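Local coordinates for protein nucleocapsid (PDB 2I9F) that forms the nucleocapsid of equine arteritis virus and probably binds the viral RNA, this chain being its capsid-forming domain, at residues G11-R14 and H15-N18; L17-Q20 and E21-L25; T56-I59 and Q60-V63. All blocks are in the same frame, centred on the assembly; numbering follows the deposited sequence.

Interaction 1. Residues G11-R14 and H15-N18; sequences GDLR and HDLN
The imidazole of His15 is met obliquely by Gly11 CA and Asp12 O from the preceding turn, and at its edge, nearly in the ring plane, by the carboxylate of its neighbour: ND1 of His15 makes a weak 3.3 Å bond to Asp16 OD1. CG of His15 stands opposite the backbone N (chi1 -178°), beside the carbonyl carbon. CB of His15 lies 3.9 Å from Gly11 CA. The other flat pair is Arg14 and Asp12. Arg14 grips the carboxylate side-on with NE and NH1, which keeps Asp12 at the edge of the guanidinium and in its plane; NH1 of Arg14 is 2.7 Å from Asp12 OD1, and NE reaches the syn lone pair of OD2. That same OD2 also accepts the backbone N of Arg14 at 3.0 Å from above the carboxylate plane, closing an Asx turn.

Asp12 thus opens the 3-10 segment 13-16, whose i to i+3 bonds are His15 N to Asp12 O, Asp16 N to Leu13 O (3.0 Å, 165°) and Leu17 N to Arg14 O (3.2 Å). Each donor sits well above the carbonyl plane of its acceptor. Leu17 folds back so that its CG packs 3.5 Å from Leu13 O, and both leucines touch Val63 of helix 57-63. Across the subunit interface, Arg14 NH2 donates to Phe33 O and His37 O of the second subunit, Arg14 forms a cation-pi contact with Phe33 there, and Asp12 OD1 accepts from Leu40 N of that subunit. The buried arginine charge is probably balanced, at least in part, by Asp12, and the salt bridge probably fixes the rotation of the guanidinium so that its remaining N-H groups face the partner's carbonyls at the subunit interface.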
# COMPACT_ATOMS: atom_id res chain seq x y z
N GLY A 11 7.24 21.69 -0.92
CA GLY A 11 6.10 22.09 -1.67
C GLY A 11 5.36 20.96 -2.27
O GLY A 11 4.83 21.11 -3.37
N ASP A 12 5.31 19.82 -1.60
CA ASP A 12 4.57 18.68 -2.15
C ASP A 12 3.19 18.70 -1.47
O ASP A 12 2.74 19.76 -1.00
CB ASP A 12 5.33 17.35 -1.99
CG ASP A 12 5.65 16.99 -0.53
OD1 ASP A 12 6.39 16.00 -0.26
OD2 ASP A 12 5.10 17.58 0.37
N LEU A 13 2.51 17.57 -1.40
CA LEU A 13 1.19 17.62 -0.75
C LEU A 13 1.19 18.08 0.70
O LEU A 13 0.18 18.56 1.20
CB LEU A 13 0.50 16.24 -0.87
CG LEU A 13 -0.33 16.09 -2.13
CD1 LEU A 13 -1.01 14.76 -2.08
CD2 LEU A 13 -1.41 17.16 -2.17
N ARG A 14 2.32 17.96 1.39
CA ARG A 14 2.37 18.42 2.78
C ARG A 14 2.15 19.93 2.86
O ARG A 14 1.71 20.43 3.90
CB ARG A 14 3.67 18.03 3.45
CG ARG A 14 3.68 16.46 3.71
CD ARG A 14 5.04 16.03 4.15
NE ARG A 14 5.97 15.98 3.04
CZ ARG A 14 7.21 15.51 3.08
NH1 ARG A 14 7.92 15.52 1.95
NH2 ARG A 14 7.74 15.05 4.20
N HIS A 15 2.45 20.62 1.76
CA HIS A 15 2.17 22.05 1.61
C HIS A 15 0.68 22.46 1.79
O HIS A 15 0.36 23.63 2.07
CB HIS A 15 2.65 22.44 0.22
CG HIS A 15 2.50 23.90 -0.09
ND1 HIS A 15 1.37 24.40 -0.70
CD2 HIS A 15 3.33 24.94 0.09
CE1 HIS A 15 1.52 25.71 -0.88
NE2 HIS A 15 2.70 26.06 -0.41
N ASP A 16 -0.24 21.52 1.60
CA ASP A 16 -1.65 21.82 1.65
C ASP A 16 -2.27 21.36 2.98
O ASP A 16 -3.48 21.48 3.14
CB ASP A 16 -2.38 21.09 0.49
CG ASP A 16 -1.88 21.49 -0.89
OD1 ASP A 16 -1.40 22.63 -1.06
OD2 ASP A 16 -2.00 20.67 -1.83
N LEU A 17 -1.48 20.81 3.91
CA LEU A 17 -2.04 20.06 5.06
C LEU A 17 -1.67 20.69 6.35
O LEU A 17 -0.61 21.26 6.45
CB LEU A 17 -1.55 18.60 5.09
CG LEU A 17 -1.91 17.69 3.92
CD1 LEU A 17 -1.14 16.39 4.10
CD2 LEU A 17 -3.44 17.45 3.79
N ASN A 18 -2.53 20.58 7.35
CA ASN A 18 -2.20 21.20 8.63
C ASN A 18 -1.35 20.30 9.53
O ASN A 18 -1.05 19.17 9.15
CB ASN A 18 -3.44 21.79 9.33
CG ASN A 18 -4.48 20.75 9.68
OD1 ASN A 18 -5.69 20.97 9.48
ND2 ASN A 18 -4.06 19.66 10.24

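Interaction 2. Residues L17-Q20 and E21-L25; sequences LNQQ and ERATL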
# COMPACT_ATOMS: atom_id res chain seq x y z
N LEU A 17 -1.48 20.81 3.91
CA LEU A 17 -2.04 20.06 5.06
C LEU A 17 -1.67 20.69 6.35
O LEU A 17 -0.61 21.26 6.45
CB LEU A 17 -1.55 18.60 5.09
CG LEU A 17 -1.91 17.69 3.92
CD1 LEU A 17 -1.14 16.39 4.10
CD2 LEU A 17 -3.44 17.45 3.79
N ASN A 18 -2.53 20.58 7.35
CA ASN A 18 -2.20 21.20 8.63
C ASN A 18 -1.35 20.30 9.53
O ASN A 18 -1.05 19.17 9.15
CB ASN A 18 -3.44 21.79 9.33
CG ASN A 18 -4.48 20.75 9.68
OD1 ASN A 18 -5.69 20.97 9.48
ND2 ASN A 18 -4.06 19.66 10.24
N GLN A 19 -0.96 20.76 10.71
CA GLN A 19 -0.08 19.94 11.55
C GLN A 19 -0.69 18.58 11.95
O GLN A 19 -0.00 17.55 11.96
CB GLN A 19 0.39 20.69 12.80
CG GLN A 19 1.61 20.04 13.44
CD GLN A 19 1.34 19.49 14.85
OE1 GLN A 19 0.47 18.63 15.05
NE2 GLN A 19 2.12 19.98 15.83
N GLN A 20 -1.97 18.62 12.31
CA GLN A 20 -2.68 17.45 12.73
C GLN A 20 -2.78 16.47 11.60
O GLN A 20 -2.61 15.28 11.80
CB GLN A 20 -4.09 17.81 13.25
CG GLN A 20 -4.89 16.55 13.62
CD GLN A 20 -6.37 16.76 13.88
OE1 GLN A 20 -6.87 17.88 14.11
NE2 GLN A 20 -7.10 15.64 13.89
N GLU A 21 -3.07 16.97 10.40
CA GLU A 21 -3.17 16.13 9.21
C GLU A 21 -1.81 15.49 8.91
O GLU A 21 -1.73 14.29 8.66
CB GLU A 21 -3.66 16.95 8.01
CG GLU A 21 -5.13 17.34 8.22
CD GLU A 21 -5.62 18.40 7.24
OE1 GLU A 21 -4.80 19.18 6.73
OE2 GLU A 21 -6.85 18.43 6.99
N ARG A 22 -0.77 16.31 8.92
CA ARG A 22 0.61 15.78 8.77
C ARG A 22 0.94 14.72 9.79
O ARG A 22 1.43 13.70 9.38
CB ARG A 22 1.65 16.89 8.86
CG ARG A 22 1.68 17.78 7.69
CD ARG A 22 2.50 19.08 7.97
NE ARG A 22 3.83 18.81 8.52
CZ ARG A 22 4.36 19.39 9.61
NH1 ARG A 22 3.69 20.31 10.33
NH2 ARG A 22 5.59 19.06 9.99
N ALA A 23 0.73 14.99 11.10
CA ALA A 23 0.98 13.99 12.17
C ALA A 23 0.21 12.67 11.91
O ALA A 23 0.78 11.57 12.04
CB ALA A 23 0.66 14.58 13.62
N THR A 24 -1.07 12.76 11.52
CA THR A 24 -1.88 11.54 11.16
C THR A 24 -1.23 10.75 10.02
O THR A 24 -1.10 9.52 10.08
CB THR A 24 -3.33 11.93 10.76
OG1 THR A 24 -3.94 12.63 11.84
CG2 THR A 24 -4.22 10.71 10.46
N LEU A 25 -0.87 11.43 8.95
CA LEU A 25 -0.19 10.74 7.85
C LEU A 25 1.16 10.13 8.25
O LEU A 25 1.51 9.05 7.78
CB LEU A 25 -0.06 11.68 6.66
CG LEU A 25 -1.34 12.27 6.00
CD1 LEU A 25 -0.86 12.90 4.70
CD2 LEU A 25 -2.28 11.15 5.67
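Leu17 CD1 meets Leu25 CD1 at 3.6 Å, the two side chains crossing at about a right angle, at the start of helix 19-34, where Asn18 is the N-cap and Glu21, three residues on, supplies one half of a capping box. Glu21 OE1 accepts the backbone N of Asn18 at 2.7 Å and 170°, approached from the anti side of the carboxylate. CG of Glu21 lies beside its own backbone N (chi1 -69°), and from there the extended chain carries the carboxylate to the N-cap; CD2 of Leu17 lies 3.7 Å from Glu21 OE1. The second oxygen, OE2, forms a salt bridge to Lys62 of helix 57-63, so the buried acid is held at both oxygens and ties the two helices together. Leu25 packs on Ile59 of that helix and on Phe33 of the second subunit.

The exposed side chains of Gln19 and Gln20 form the looser side. Gln19 lays its CG 3.8 Å from Arg22 NH1, with the amide and guanidinium planes turned 79° apart, but Arg22 itself is tied down by NH2, which donates to Met34 O of the second subunit.

Beneath both sides, Arg22 N and Ala23 N begin the regular helical ladder by bonding to Asn18 O and Gln19 O. The next carbonyl, Gln20 O, takes two donors from opposite faces of its plane, Thr24 N and Thr24 OG1, each at 3.0 Å.

Interaction 3. Residues T56-I59 and Q60-V63; sequences TKQI and QRKV. With GOL (glycerol), chain F.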
# COMPACT_ATOMS: atom_id res chain seq x y z
N THR A 56 -7.50 8.55 5.55
CA THR A 56 -8.83 8.63 6.21
C THR A 56 -9.70 9.78 5.65
O THR A 56 -9.18 10.78 5.09
CB THR A 56 -8.65 8.80 7.70
OG1 THR A 56 -9.89 8.55 8.34
CG2 THR A 56 -8.17 10.22 8.02
N LYS A 57 -11.01 9.65 5.77
CA LYS A 57 -11.95 10.58 5.10
C LYS A 57 -11.65 12.10 5.17
O LYS A 57 -11.68 12.78 4.14
CB LYS A 57 -13.38 10.32 5.57
CG LYS A 57 -14.47 11.07 4.74
CD LYS A 57 -14.37 10.62 3.28
CE LYS A 57 -15.65 10.88 2.46
NZ LYS A 57 -15.51 10.49 1.03
N GLN A 58 -11.40 12.62 6.38
CA GLN A 58 -11.17 14.07 6.64
C GLN A 58 -10.03 14.61 5.78
O GLN A 58 -10.11 15.72 5.26
CB GLN A 58 -10.79 14.31 8.10
CG GLN A 58 -11.63 13.48 9.11
CD GLN A 58 -10.86 13.18 10.40
OE1 GLN A 58 -10.76 14.04 11.27
NE2 GLN A 58 -10.34 11.94 10.53
N ILE A 59 -8.98 13.80 5.66
CA ILE A 59 -7.79 14.16 4.85
C ILE A 59 -8.03 13.90 3.36
O ILE A 59 -7.67 14.72 2.52
CB ILE A 59 -6.54 13.43 5.36
CG1 ILE A 59 -6.24 13.94 6.77
CG2 ILE A 59 -5.27 13.71 4.40
CD1 ILE A 59 -5.37 13.03 7.58
N GLN A 60 -8.63 12.74 3.05
CA GLN A 60 -9.08 12.46 1.70
C GLN A 60 -9.90 13.60 1.04
O GLN A 60 -9.59 14.01 -0.09
CB GLN A 60 -9.87 11.15 1.67
CG GLN A 60 -10.42 10.87 0.31
CD GLN A 60 -9.36 10.53 -0.73
OE1 GLN A 60 -9.70 10.03 -1.80
NE2 GLN A 60 -8.08 10.80 -0.43
N ARG A 61 -10.93 14.10 1.73
CA ARG A 61 -11.65 15.34 1.34
C ARG A 61 -10.72 16.48 0.87
O ARG A 61 -10.97 17.09 -0.16
CB ARG A 61 -12.49 15.86 2.52
CG ARG A 61 -13.75 15.06 2.85
CD ARG A 61 -14.65 15.83 3.86
NE ARG A 61 -14.60 15.28 5.23
CZ ARG A 61 -15.53 14.48 5.77
NH1 ARG A 61 -16.60 14.14 5.06
NH2 ARG A 61 -15.40 14.02 7.02
N LYS A 62 -9.67 16.78 1.64
CA LYS A 62 -8.65 17.79 1.27
C LYS A 62 -7.77 17.38 0.08
O LYS A 62 -7.53 18.18 -0.81
CB LYS A 62 -7.74 18.12 2.46
CG LYS A 62 -8.45 18.37 3.78
CD LYS A 62 -8.98 19.78 3.86
CE LYS A 62 -9.57 20.05 5.24
NZ LYS A 62 -8.52 20.41 6.24
N VAL A 63 -7.28 16.15 0.05
CA VAL A 63 -6.37 15.74 -1.03
C VAL A 63 -7.06 15.24 -2.30
O VAL A 63 -6.40 15.02 -3.32
CB VAL A 63 -5.28 14.71 -0.56
CG1 VAL A 63 -4.19 15.41 0.29
CG2 VAL A 63 -5.89 13.53 0.17
C1 GOL F . -18.01 15.12 2.18
O1 GOL F . -18.60 14.95 3.45
C2 GOL F . -17.38 13.80 1.74
O2 GOL F . -18.43 12.86 1.54
C3 GOL F . -16.53 13.99 0.48
O3 GOL F . -15.25 13.36 0.59
O HOH W 1 -12.13 17.47 5.41
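Arg61 N donates to Lys57 O at 2.8 Å and 175°, the shortest backbone bond of this two-turn helix, 57-63, near the C-terminus of the capsid-forming domain. It is one of three i to i+4 bonds: at the N-cap residue Thr56 O accepts Gln60 N at 2.9 Å, and further on Val63 N bonds to Ile59 O. Gln58 O between them is taken by a water instead.

The side chains of Lys57 and Arg61, one turn apart, cross at about a right angle. CG of Lys57 sits over the centre of one face of the Arg61 guanidinium, 3.7 Å from Arg61 CZ, so an aliphatic methylene rather than a charge faces the flat group. A bend at chi2 of Lys57 (60°) then leads its amine away, leaving NZ 5.5 Å from Arg61 NH1. A glycerol, probably from the crystallisation liquor, spans the two cations: Lys57 NZ donates to its O3 at 2.9 Å, and Arg61 NH1 makes a weak, strongly bent bond to its O1. At the guanidinium edge, the water that donates to Gln58 O also accepts a weak bond from Arg61 NE. The pair lies on the outer side of the helix, where Lys57 also packs on Gly11 of the third subunit.

Ile59 and Val63 face the protein. Ile59 is buried against Glu21, Thr24 and Leu25 of helix 19-34, and Val63 reaches Leu13 as well as Leu47 of the second subunit. Lys62 keeps its CB and CG close to the carbonyls of Ile59 and Gln58, while its amine goes to Glu21. In Val63, CG2 stands between the backbone N and the carbonyl carbon, which brings it 3.2 Å from Ile59 O.

Interactions 1 and 2 run on from each other, sharing Leu17 and Asn18, and their centres lie 9 Å apart; the 3-10 turn hands the chain directly to helix 19-34, and both touch the second subunit. Interaction 3 comes from the far end of the chain and closes against both. It meets interaction 2 through Glu21 OE2 and Lys62 NZ (2.7 Å) and through Thr24 CG2 on Ile59 CD1 (3.9 Å), and interaction 1 through Leu13 CD1 on Val63 CG1 (4.0 Å). Helix 57-63 packs on these elements and also contacts the third subunit through Lys57 and Gln60, in keeping with a dimer-dimer assembly. The glycerol belongs to interaction 3.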